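Local coordinates for protein leucine aminopeptidase (Fimbriiglobus ruber, PDB 7D1B) that binds a zinc ion and probably acts as a glutaminyl cyclase of the M28 peptidase family, closing N-terminal glutamine residues of peptides into pyroglutamate, at residues A151-G156 with D316-K321; Q59-I64 with D155-A160; V230-F235 with N328-W333; L125-H130 with A161-L166. One frame throughout, in Å; residues are numbered along the deposited sequence.

Contact 1 (A151-G156 with D316-K321); sequences ASANDG and DKISGK. With ZN (zinc ion), chain B.
Where the zinc site meets the start of helix 153-167, A153 and N154 receive one methyl group of I318. CD1 of I318 lies 3.8 Å from N154 CB and the same distance from N154 OD1, so the touch is along the flank of the asparagine side chain and the two cross at a slant. The same methyl is 4.0 Å from A153 O, with A153 CB a looser neighbour. CG1 of I318 stands beside its own backbone N (chi1 -55°), which carries CD1 back to the helix turn although the first bond of the side chain runs past it. No hydrogen bond crosses the contact. The amide of N154 is fixed from elsewhere: OD1 accepts from A236 N, and ND2 pairs with H237 ND1. One residue on, D155 OD2 binds the zinc ion at 2.0 Å, a water does so at 2.1 Å, and E188 and H309 complete the protein ligands. The turn carrying this ligand is closed by S152 OG, which donates to D155 O over 2.7 Å, in the carbonyl plane and on a lone pair. Helix 51-63 covers the apolar edge, with V58 against both A153 and I318, while S319 is the N-cap of helix 320-336 and bonds through its backbone to A236.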
loop_
_atom_site.group_PDB
_atom_site.type_symbol
_atom_site.label_atom_id
_atom_site.label_comp_id
_atom_site.label_asym_id
_atom_site.label_seq_id
_atom_site.Cartn_x
_atom_site.Cartn_y
_atom_site.Cartn_z
ATOM N N ALA A 151 6.967 -2.030 15.185
ATOM C CA ALA A 151 5.572 -2.294 14.846
ATOM C C ALA A 151 5.179 -1.748 13.485
ATOM O O ALA A 151 4.226 -2.254 12.881
ATOM C CB ALA A 151 4.656 -1.664 15.896
ATOM N N SER A 152 5.842 -0.701 13.007
ATOM C CA SER A 152 5.616 -0.231 11.636
ATOM C C SER A 152 4.141 0.114 11.367
ATOM O O SER A 152 3.617 -0.192 10.306
ATOM C CB SER A 152 6.120 -1.287 10.641
ATOM O OG SER A 152 6.308 -0.760 9.352
ATOM N N ALA A 153 3.461 0.764 12.321
ATOM C CA ALA A 153 2.006 0.912 12.205
ATOM C C ALA A 153 1.588 1.692 10.961
ATOM O O ALA A 153 0.611 1.326 10.301
ATOM C CB ALA A 153 1.439 1.600 13.437
ATOM N N ASN A 154 2.279 2.785 10.649
ATOM C CA ASN A 154 1.923 3.638 9.520
ATOM C C ASN A 154 2.672 3.259 8.247
ATOM O O ASN A 154 2.645 4.012 7.277
ATOM C CB ASN A 154 2.212 5.097 9.880
ATOM C CG ASN A 154 1.530 6.097 8.950
ATOM O OD1 ASN A 154 0.419 5.863 8.447
ATOM N ND2 ASN A 154 2.186 7.232 8.734
ATOM N N ASP A 155 3.349 2.120 8.234
ATOM C CA ASP A 155 4.324 1.809 7.198
ATOM C C ASP A 155 4.018 0.389 6.741
ATOM O O ASP A 155 4.443 -0.594 7.360
ATOM C CB ASP A 155 5.698 1.998 7.822
ATOM C CG ASP A 155 6.840 1.815 6.849
ATOM O OD1 ASP A 155 6.639 1.331 5.715
ATOM O OD2 ASP A 155 8.002 2.147 7.248
ATOM N N GLY A 156 3.226 0.280 5.678
ATOM C CA GLY A 156 2.672 -0.989 5.231
ATOM C C GLY A 156 1.429 -1.387 5.998
ATOM O O GLY A 156 0.366 -1.589 5.407
ATOM N N ASP A 316 -1.223 4.113 17.978
ATOM C CA ASP A 316 -1.752 5.385 18.466
ATOM C C ASP A 316 -1.392 6.565 17.571
ATOM O O ASP A 316 -1.939 7.657 17.765
ATOM C CB ASP A 316 -1.207 5.660 19.857
ATOM C CG ASP A 316 0.290 5.607 19.886
ATOM O OD1 ASP A 316 0.839 4.486 19.917
ATOM O OD2 ASP A 316 0.917 6.678 19.810
ATOM N N LYS A 317 -0.521 6.372 16.582
ATOM C CA LYS A 317 -0.220 7.434 15.628
ATOM C C LYS A 317 -1.197 7.472 14.463
ATOM O O LYS A 317 -1.132 8.394 13.645
ATOM C CB LYS A 317 1.201 7.274 15.073
ATOM C CG LYS A 317 2.286 7.162 16.138
ATOM C CD LYS A 317 2.278 8.347 17.119
ATOM C CE LYS A 317 3.451 8.291 18.099
ATOM N NZ LYS A 317 3.457 7.028 18.880
ATOM N N ILE A 318 -2.078 6.498 14.356
ATOM C CA ILE A 318 -2.983 6.403 13.216
ATOM C C ILE A 318 -4.249 7.198 13.500
ATOM O O ILE A 318 -4.827 7.092 14.584
ATOM C CB ILE A 318 -3.334 4.937 12.933
ATOM C CG1 ILE A 318 -2.065 4.102 12.733
ATOM C CG2 ILE A 318 -4.288 4.843 11.742
ATOM C CD1 ILE A 318 -1.140 4.619 11.630
ATOM N N SER A 319 -4.690 7.987 12.529
ATOM C CA SER A 319 -5.964 8.689 12.606
ATOM C C SER A 319 -7.022 7.919 11.810
ATOM O O SER A 319 -6.886 7.743 10.592
ATOM C CB SER A 319 -5.802 10.094 12.034
ATOM O OG SER A 319 -7.072 10.625 11.705
ATOM N N GLY A 320 -8.091 7.492 12.479
ATOM C CA GLY A 320 -9.175 6.842 11.759
ATOM C C GLY A 320 -9.819 7.740 10.722
ATOM O O GLY A 320 -10.193 7.280 9.645
ATOM N N LYS A 321 -9.957 9.035 11.032
ATOM C CA LYS A 321 -10.520 9.964 10.060
ATOM C C LYS A 321 -9.636 10.063 8.825
ATOM O O LYS A 321 -10.133 10.107 7.695
ATOM C CB LYS A 321 -10.713 11.341 10.689
ATOM C CG LYS A 321 -10.867 12.483 9.654
ATOM C CD LYS A 321 -12.228 12.683 9.002
ATOM C CE LYS A 321 -12.152 13.891 8.076
ATOM N NZ LYS A 321 -13.171 13.840 7.014
HETATM ZN ZN ZN B . 9.486 1.749 6.027
HETATM O O HOH W 1 9.282 3.255 4.568
#

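Contact 2 (Q59-I64 with D155-A160); sequences QQLCDI and DGTAGA. With ZN (zinc ion), chain B.
T157 OG1 is gripped twice from outside the pair of segments, by S152 O and by R67 NH1, and these bonds fix how T157 presents its methyl to L61 and C62. With OG1 beside the backbone N (chi1 -47°), CG2 lies anti to that nitrogen and projects at helix 51-63. It meets L61 CB at 3.7 Å and C62 SG at 4.0 Å, filling the notch between two consecutive residues. One turn further along helix 153-167, A160 CB receives L61 CD1 at 3.8 Å, and the same leucine methyl passes 3.9 Å from T157 O. L61 thus straddles the turn, its CB serving T157 and its branch end serving A160. The axes of segments 59-63 and 155-160 pass at 9.6 Å, with their directions 133° apart. No hydrogen bond joins the segments. The polar pair on helix 51-63, Q59 NE2 to D63 OD1, runs within one helix, a full turn apart; its donor comes from above the carboxylate plane. L61 also reaches M164, continuing the line of T157 and A160 along the same side of helix 153-167. At its start, G156 takes a positive phi within a wider, pi-type turn directly after the zinc ligand D155. A metal-binding aspartate in the first turn of a buried helix is consistent with the M28-family zinc enzymes, and here helix 51-63 packs against that helix.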
loop_
_atom_site.group_PDB
_atom_site.type_symbol
_atom_site.label_atom_id
_atom_site.label_comp_id
_atom_site.label_asym_id
_atom_site.label_seq_id
_atom_site.Cartn_x
_atom_site.Cartn_y
_atom_site.Cartn_z
ATOM N N GLN A 59 -4.338 -2.062 14.855
ATOM C CA GLN A 59 -3.945 -2.642 16.134
ATOM C C GLN A 59 -3.852 -4.160 16.039
ATOM O O GLN A 59 -2.935 -4.769 16.598
ATOM C CB GLN A 59 -4.952 -2.238 17.206
ATOM C CG GLN A 59 -4.548 -2.682 18.604
ATOM C CD GLN A 59 -3.376 -1.878 19.125
ATOM O OE1 GLN A 59 -3.453 -0.649 19.214
ATOM N NE2 GLN A 59 -2.280 -2.556 19.456
ATOM N N GLN A 60 -4.798 -4.792 15.348
ATOM C CA GLN A 60 -4.792 -6.249 15.238
ATOM C C GLN A 60 -3.537 -6.744 14.531
ATOM O O GLN A 60 -2.871 -7.702 14.976
ATOM C CB GLN A 60 -6.040 -6.697 14.481
ATOM C CG GLN A 60 -6.097 -8.191 14.263
ATOM C CD GLN A 60 -7.317 -8.657 13.488
ATOM O OE1 GLN A 60 -8.184 -7.858 13.110
ATOM N NE2 GLN A 60 -7.392 -9.965 13.248
ATOM N N LEU A 61 -3.195 -6.092 13.410
ATOM C CA LEU A 61 -2.002 -6.504 12.676
ATOM C C LEU A 61 -0.748 -6.258 13.503
ATOM O O LEU A 61 0.141 -7.116 13.565
ATOM C CB LEU A 61 -1.939 -5.804 11.316
ATOM C CG LEU A 61 -3.056 -6.185 10.337
ATOM C CD1 LEU A 61 -2.951 -5.354 9.081
ATOM C CD2 LEU A 61 -3.009 -7.668 9.987
ATOM N N CYS A 62 -0.667 -5.113 14.182
ATOM C CA CYS A 62 0.494 -4.864 15.029
ATOM C C CYS A 62 0.566 -5.835 16.200
ATOM O O CYS A 62 1.665 -6.180 16.638
ATOM C CB CYS A 62 0.518 -3.419 15.522
ATOM S SG CYS A 62 0.858 -2.207 14.236
ATOM N N ASP A 63 -0.578 -6.302 16.698
ATOM C CA ASP A 63 -0.608 -7.236 17.814
ATOM C C ASP A 63 -0.090 -8.611 17.429
ATOM O O ASP A 63 0.191 -9.415 18.320
ATOM C CB ASP A 63 -2.029 -7.347 18.370
ATOM C CG ASP A 63 -2.419 -6.160 19.235
ATOM O OD1 ASP A 63 -1.555 -5.332 19.579
ATOM O OD2 ASP A 63 -3.611 -6.059 19.574
ATOM N N ILE A 64 0.028 -8.909 16.130
ATOM C CA ILE A 64 0.775 -10.111 15.737
ATOM C C ILE A 64 2.223 -10.068 16.215
ATOM O O ILE A 64 2.844 -11.116 16.442
ATOM C CB ILE A 64 0.680 -10.304 14.215
ATOM C CG1 ILE A 64 -0.771 -10.585 13.858
ATOM C CG2 ILE A 64 1.625 -11.413 13.700
ATOM C CD1 ILE A 64 -1.046 -10.538 12.377
ATOM N N ASP A 155 3.349 2.120 8.234
ATOM C CA ASP A 155 4.324 1.809 7.198
ATOM C C ASP A 155 4.018 0.389 6.741
ATOM O O ASP A 155 4.443 -0.594 7.360
ATOM C CB ASP A 155 5.698 1.998 7.822
ATOM C CG ASP A 155 6.840 1.815 6.849
ATOM O OD1 ASP A 155 6.639 1.331 5.715
ATOM O OD2 ASP A 155 8.002 2.147 7.248
ATOM N N GLY A 156 3.226 0.280 5.678
ATOM C CA GLY A 156 2.672 -0.989 5.231
ATOM C C GLY A 156 1.429 -1.387 5.998
ATOM O O GLY A 156 0.366 -1.589 5.407
ATOM N N THR A 157 1.539 -1.456 7.328
ATOM C CA THR A 157 0.459 -1.994 8.147
ATOM C C THR A 157 -0.828 -1.227 7.893
ATOM O O THR A 157 -1.895 -1.825 7.722
ATOM C CB THR A 157 0.834 -1.922 9.628
ATOM O OG1 THR A 157 2.160 -2.428 9.806
ATOM C CG2 THR A 157 -0.132 -2.750 10.440
ATOM N N ALA A 158 -0.756 0.109 7.901
ATOM C CA ALA A 158 -1.980 0.892 7.759
ATOM C C ALA A 158 -2.626 0.695 6.397
ATOM O O ALA A 158 -3.855 0.775 6.292
ATOM C CB ALA A 158 -1.709 2.371 8.020
ATOM N N GLY A 159 -1.836 0.450 5.347
ATOM C CA GLY A 159 -2.421 0.156 4.050
ATOM C C GLY A 159 -3.170 -1.161 4.064
ATOM O O GLY A 159 -4.283 -1.264 3.541
ATOM N N ALA A 160 -2.554 -2.203 4.647
ATOM C CA ALA A 160 -3.257 -3.470 4.795
ATOM C C ALA A 160 -4.543 -3.295 5.593
ATOM O O ALA A 160 -5.590 -3.863 5.247
ATOM C CB ALA A 160 -2.340 -4.507 5.440
HETATM ZN ZN ZN B . 9.486 1.749 6.027
HETATM O O HOH W 1 9.282 3.255 4.568
#

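Contact 3 (V230-F235 with N328-W333); sequences VLLDLF and NVLLGW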
loop_
_atom_site.group_PDB
_atom_site.type_symbol
_atom_site.label_atom_id
_atom_site.label_comp_id
_atom_site.label_asym_id
_atom_site.label_seq_id
_atom_site.Cartn_x
_atom_site.Cartn_y
_atom_site.Cartn_z
ATOM N N VAL A 230 -2.656 2.673 -7.241
ATOM C CA VAL A 230 -2.383 3.579 -6.130
ATOM C C VAL A 230 -1.705 2.787 -5.035
ATOM O O VAL A 230 -2.270 1.803 -4.546
ATOM C CB VAL A 230 -3.651 4.285 -5.613
ATOM C CG1 VAL A 230 -3.304 5.072 -4.367
ATOM C CG2 VAL A 230 -4.223 5.190 -6.688
ATOM N N LEU A 231 -0.500 3.217 -4.665
ATOM C CA LEU A 231 0.251 2.678 -3.542
ATOM C C LEU A 231 -0.015 3.542 -2.320
ATOM O O LEU A 231 0.044 4.771 -2.396
ATOM C CB LEU A 231 1.742 2.699 -3.883
ATOM C CG LEU A 231 2.666 2.335 -2.727
ATOM C CD1 LEU A 231 2.490 0.869 -2.310
ATOM C CD2 LEU A 231 4.115 2.599 -3.104
ATOM N N LEU A 232 -0.328 2.897 -1.213
ATOM C CA LEU A 232 -0.542 3.581 0.062
ATOM C C LEU A 232 0.700 3.381 0.918
ATOM O O LEU A 232 1.063 2.240 1.195
ATOM C CB LEU A 232 -1.715 2.919 0.771
ATOM C CG LEU A 232 -3.050 2.990 0.028
ATOM C CD1 LEU A 232 -4.068 2.091 0.736
ATOM C CD2 LEU A 232 -3.535 4.436 -0.093
ATOM N N ASP A 233 1.332 4.468 1.366
ATOM C CA ASP A 233 2.510 4.320 2.219
ATOM C C ASP A 233 2.649 5.562 3.103
ATOM O O ASP A 233 2.627 6.679 2.579
ATOM C CB ASP A 233 3.755 4.203 1.326
ATOM C CG ASP A 233 4.951 3.578 2.048
ATOM O OD1 ASP A 233 4.828 3.170 3.236
ATOM O OD2 ASP A 233 6.054 3.471 1.435
ATOM N N LEU A 234 2.789 5.398 4.416
ATOM C CA LEU A 234 3.010 6.532 5.316
ATOM C C LEU A 234 1.936 7.603 5.124
ATOM O O LEU A 234 2.236 8.786 4.930
ATOM C CB LEU A 234 4.409 7.133 5.171
ATOM C CG LEU A 234 5.588 6.180 5.135
ATOM C CD1 LEU A 234 6.860 6.980 4.897
ATOM C CD2 LEU A 234 5.705 5.388 6.398
ATOM N N PHE A 235 0.668 7.183 5.212
ATOM C CA PHE A 235 -0.440 8.022 4.771
ATOM C C PHE A 235 -1.504 8.236 5.828
ATOM O O PHE A 235 -2.429 9.007 5.572
ATOM C CB PHE A 235 -1.136 7.392 3.544
ATOM C CG PHE A 235 -1.912 6.162 3.884
ATOM C CD1 PHE A 235 -1.296 4.923 3.920
ATOM C CD2 PHE A 235 -3.265 6.234 4.203
ATOM C CE1 PHE A 235 -1.989 3.786 4.312
ATOM C CE2 PHE A 235 -3.970 5.097 4.588
ATOM C CZ PHE A 235 -3.329 3.870 4.628
ATOM N N ASN A 328 -12.158 6.870 1.058
ATOM C CA ASN A 328 -13.178 7.459 0.205
ATOM C C ASN A 328 -12.583 7.998 -1.079
ATOM O O ASN A 328 -13.231 7.923 -2.122
ATOM C CB ASN A 328 -13.944 8.510 0.974
ATOM C CG ASN A 328 -15.072 7.895 1.785
ATOM O OD1 ASN A 328 -15.788 6.999 1.302
ATOM N ND2 ASN A 328 -15.288 8.405 2.968
ATOM N N VAL A 329 -11.356 8.523 -1.040
ATOM C CA VAL A 329 -10.718 8.951 -2.284
ATOM C C VAL A 329 -10.489 7.763 -3.203
ATOM O O VAL A 329 -10.769 7.827 -4.405
ATOM C CB VAL A 329 -9.425 9.730 -1.982
ATOM C CG1 VAL A 329 -8.640 9.991 -3.264
ATOM C CG2 VAL A 329 -9.775 11.030 -1.278
ATOM N N LEU A 330 -9.991 6.653 -2.651
ATOM C CA LEU A 330 -9.789 5.454 -3.477
ATOM C C LEU A 330 -11.103 4.968 -4.071
ATOM O O LEU A 330 -11.167 4.631 -5.260
ATOM C CB LEU A 330 -9.177 4.339 -2.638
ATOM C CG LEU A 330 -7.752 4.572 -2.153
ATOM C CD1 LEU A 330 -7.382 3.516 -1.125
ATOM C CD2 LEU A 330 -6.789 4.535 -3.334
ATOM N N LEU A 331 -12.172 4.923 -3.259
ATOM C CA LEU A 331 -13.449 4.444 -3.788
ATOM C C LEU A 331 -14.008 5.403 -4.833
ATOM O O LEU A 331 -14.629 4.964 -5.815
ATOM C CB LEU A 331 -14.451 4.230 -2.658
ATOM C CG LEU A 331 -14.116 3.079 -1.714
ATOM C CD1 LEU A 331 -15.170 3.002 -0.626
ATOM C CD2 LEU A 331 -14.006 1.759 -2.479
ATOM N N GLY A 332 -13.788 6.713 -4.664
ATOM C CA GLY A 332 -14.256 7.644 -5.685
ATOM C C GLY A 332 -13.506 7.472 -6.990
ATOM O O GLY A 332 -14.106 7.455 -8.068
ATOM N N TRP A 333 -12.186 7.320 -6.900
ATOM C CA TRP A 333 -11.352 7.036 -8.064
ATOM C C TRP A 333 -11.852 5.799 -8.805
ATOM O O TRP A 333 -11.990 5.805 -10.036
ATOM C CB TRP A 333 -9.908 6.864 -7.578
ATOM C CG TRP A 333 -8.930 6.369 -8.609
ATOM C CD1 TRP A 333 -8.624 6.943 -9.815
ATOM C CD2 TRP A 333 -8.094 5.213 -8.489
ATOM N NE1 TRP A 333 -7.655 6.199 -10.462
ATOM C CE2 TRP A 333 -7.311 5.134 -9.663
ATOM C CE3 TRP A 333 -7.951 4.215 -7.507
ATOM C CZ2 TRP A 333 -6.368 4.121 -9.865
ATOM C CZ3 TRP A 333 -7.015 3.203 -7.710
ATOM C CH2 TRP A 333 -6.239 3.161 -8.886
#
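Strand 230-232 and helix 328-333 run almost opposite to each other, their axes 169° apart in direction and 11.3 Å at closest approach, with V230 and L330 nearest by CA. This is the sheet-to-helix layer of an alpha/beta fold: helix 320-336 lies against one face of the mixed sheet, touching strands 225-232 and 123-130, and L330 and W333, three residues apart, face strand 225-232. V230 has the largest share of the contact, through its two methyls. CG1 meets L330 CD2 at 3.7 Å, the two side chains crossing at an angle. CG2 instead sits over a face of the W333 indole in a CH-pi contact, 3.7 Å from the centroid of the six-membered ring and 18° off its normal. The shortest distances to the ring, 3.6 Å from V230 CG2 to both W333 CZ3 and CH2, place the methyl toward the outer rim. At chi1 172° the indole of W333 swings away from its own nitrogen and out to the strand; L255 and E258 of helix 253-266 and L125 of strand 123-130 also touch it. With an alanine at W333 the ring is gone, and V230 CG2 would probably lose its aromatic cover, leaving a gap between strand and helix. Two residues on from V230, L232 and L330 reach for each other tip to tip, and L330 CD1 lies 4.1 Å from both L232 CD1 and L232 CD2.

Contact 4 (L125-H130 with A161-L166); sequences LIVCSH and ALMMEL
M163 reaches strand 125-130 with a single atom, its terminal methyl CE, and buries the most surface here, followed by V127 and S129. CG stands beside the backbone N (chi1 -68°), and beyond it the chain is fully extended, so the thioether spans from helix to strand and meets the strand end-on. CE comes to rest against backbone more than against side chains: V127 O is 3.4 Å away, C128 CA 3.6 Å and S129 N 3.7 Å. The neighbouring side chains flank it, S129 CB at 3.9 Å and V127 CG1 more loosely at 4.4 Å. Since V127 and S129 both point toward the helix and C128 between them points away, the methyl rests over the backbone at C128, whose side chain packs on L231 and F184 instead. Strand 123-130, helix 153-167 and strand 178-184 form a beta-alpha-beta crossover between neighbouring parallel strands. The helix covers both strands, as M163 also touches F181 and L183 and L166 touches F181. The axes of segments 125-130 and 161-166 pass at 9.7 Å. No hydrogen bond spans the two segments, and the one hydroxyl beside the methyl is satisfied locally. S129 OG donates to H130 O at 2.9 Å, the donor tilted 17° from the carbonyl plane, and a weak second contact from the same hydroxyl goes to G156 O at the start of the helix.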
loop_
_atom_site.group_PDB
_atom_site.type_symbol
_atom_site.label_atom_id
_atom_site.label_comp_id
_atom_site.label_asym_id
_atom_site.label_seq_id
_atom_site.Cartn_x
_atom_site.Cartn_y
_atom_site.Cartn_z
ATOM N N LEU A 125 -7.847 -1.860 -11.906
ATOM C CA LEU A 125 -7.063 -0.978 -11.060
ATOM C C LEU A 125 -6.446 -1.778 -9.931
ATOM O O LEU A 125 -6.998 -2.785 -9.486
ATOM C CB LEU A 125 -7.936 0.120 -10.464
ATOM C CG LEU A 125 -8.616 1.080 -11.431
ATOM C CD1 LEU A 125 -9.399 2.122 -10.644
ATOM C CD2 LEU A 125 -7.626 1.751 -12.373
ATOM N N ILE A 126 -5.343 -1.253 -9.409
ATOM C CA ILE A 126 -4.678 -1.799 -8.235
ATOM C C ILE A 126 -4.741 -0.790 -7.097
ATOM O O ILE A 126 -4.447 0.394 -7.294
ATOM C CB ILE A 126 -3.203 -2.117 -8.557
ATOM C CG1 ILE A 126 -3.112 -3.266 -9.569
ATOM C CG2 ILE A 126 -2.422 -2.399 -7.275
ATOM C CD1 ILE A 126 -1.774 -3.353 -10.249
ATOM N N VAL A 127 -5.073 -1.272 -5.900
ATOM C CA VAL A 127 -4.799 -0.574 -4.648
ATOM C C VAL A 127 -3.761 -1.432 -3.960
ATOM O O VAL A 127 -3.986 -2.634 -3.773
ATOM C CB VAL A 127 -6.068 -0.439 -3.781
ATOM C CG1 VAL A 127 -5.706 0.188 -2.440
ATOM C CG2 VAL A 127 -7.152 0.358 -4.506
ATOM N N CYS A 128 -2.616 -0.845 -3.597
ATOM C CA CYS A 128 -1.513 -1.677 -3.124
ATOM C C CYS A 128 -0.831 -1.061 -1.907
ATOM O O CYS A 128 -0.985 0.125 -1.596
ATOM C CB CYS A 128 -0.528 -2.032 -4.264
ATOM S SG CYS A 128 0.275 -0.643 -5.054
ATOM N N SER A 129 -0.043 -1.905 -1.244
ATOM C CA SER A 129 0.697 -1.539 -0.042
ATOM C C SER A 129 1.722 -2.638 0.159
ATOM O O SER A 129 1.468 -3.777 -0.219
ATOM C CB SER A 129 -0.255 -1.531 1.160
ATOM O OG SER A 129 0.411 -1.206 2.361
ATOM N N HIS A 130 2.850 -2.321 0.803
ATOM C CA HIS A 130 3.666 -3.425 1.308
ATOM C C HIS A 130 3.058 -3.940 2.606
ATOM O O HIS A 130 2.217 -3.278 3.226
ATOM C CB HIS A 130 5.160 -3.066 1.423
ATOM C CG HIS A 130 5.560 -2.356 2.688
ATOM N ND1 HIS A 130 6.333 -2.962 3.658
ATOM C CD2 HIS A 130 5.383 -1.077 3.097
ATOM C CE1 HIS A 130 6.589 -2.091 4.622
ATOM N NE2 HIS A 130 6.023 -0.941 4.307
ATOM N N ALA A 161 -4.478 -2.515 6.678
ATOM C CA ALA A 161 -5.653 -2.282 7.509
ATOM C C ALA A 161 -6.736 -1.518 6.758
ATOM O O ALA A 161 -7.928 -1.816 6.907
ATOM C CB ALA A 161 -5.251 -1.551 8.780
ATOM N N LEU A 162 -6.344 -0.530 5.946
ATOM C CA LEU A 162 -7.345 0.173 5.162
ATOM C C LEU A 162 -7.988 -0.768 4.157
ATOM O O LEU A 162 -9.196 -0.705 3.940
ATOM C CB LEU A 162 -6.752 1.411 4.491
ATOM C CG LEU A 162 -7.765 2.210 3.642
ATOM C CD1 LEU A 162 -8.999 2.633 4.470
ATOM C CD2 LEU A 162 -7.108 3.436 3.038
ATOM N N MET A 163 -7.204 -1.673 3.552
ATOM C CA MET A 163 -7.805 -2.694 2.692
ATOM C C MET A 163 -8.792 -3.557 3.470
ATOM O O MET A 163 -9.862 -3.903 2.951
ATOM C CB MET A 163 -6.732 -3.581 2.065
ATOM C CG MET A 163 -5.843 -2.912 1.062
ATOM S SD MET A 163 -4.536 -4.046 0.640
ATOM C CE MET A 163 -3.521 -2.994 -0.406
ATOM N N MET A 164 -8.447 -3.924 4.712
ATOM C CA MET A 164 -9.389 -4.695 5.529
ATOM C C MET A 164 -10.689 -3.930 5.732
ATOM O O MET A 164 -11.772 -4.511 5.653
ATOM C CB MET A 164 -8.757 -5.052 6.870
ATOM C CG MET A 164 -7.627 -6.063 6.766
ATOM S SD MET A 164 -6.888 -6.461 8.375
ATOM C CE MET A 164 -8.135 -7.577 9.008
ATOM N N GLU A 165 -10.602 -2.626 6.003
ATOM C CA GLU A 165 -11.819 -1.828 6.143
ATOM C C GLU A 165 -12.588 -1.764 4.826
ATOM O O GLU A 165 -13.803 -1.988 4.787
ATOM C CB GLU A 165 -11.508 -0.427 6.672
ATOM C CG GLU A 165 -12.736 0.496 6.671
ATOM C CD GLU A 165 -13.889 -0.015 7.531
ATOM O OE1 GLU A 165 -13.622 -0.798 8.462
ATOM O OE2 GLU A 165 -15.056 0.399 7.271
ATOM N N LEU A 166 -11.892 -1.445 3.731
ATOM C CA LEU A 166 -12.549 -1.318 2.436
ATOM C C LEU A 166 -13.255 -2.600 2.044
ATOM O O LEU A 166 -14.306 -2.559 1.387
ATOM C CB LEU A 166 -11.528 -0.944 1.354
ATOM C CG LEU A 166 -10.979 0.480 1.399
ATOM C CD1 LEU A 166 -9.863 0.630 0.378
ATOM C CD2 LEU A 166 -12.075 1.492 1.149
#

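Helix 153-167 joins three of the contacts: its zinc-bearing start lies in contacts 1 and 2, whose centres are 7 Å apart and which share D155 and G156, while its later turns make contact 4. Segment 316-321 of contact 1 leads into helix 320-336, which makes contact 3 further along. Contacts 3 and 4 meet through neighbouring strands of one sheet, where C128 N and V230 O are 2.8 Å apart. H130, at the end of contact 4, has NE2 2.7 Å from D155 OD1, a probable hydrogen bond in the second shell of the zinc; D233 of contact 3 brings OD1 within 3.6 Å of the same D155 OD1, a close approach of like charges.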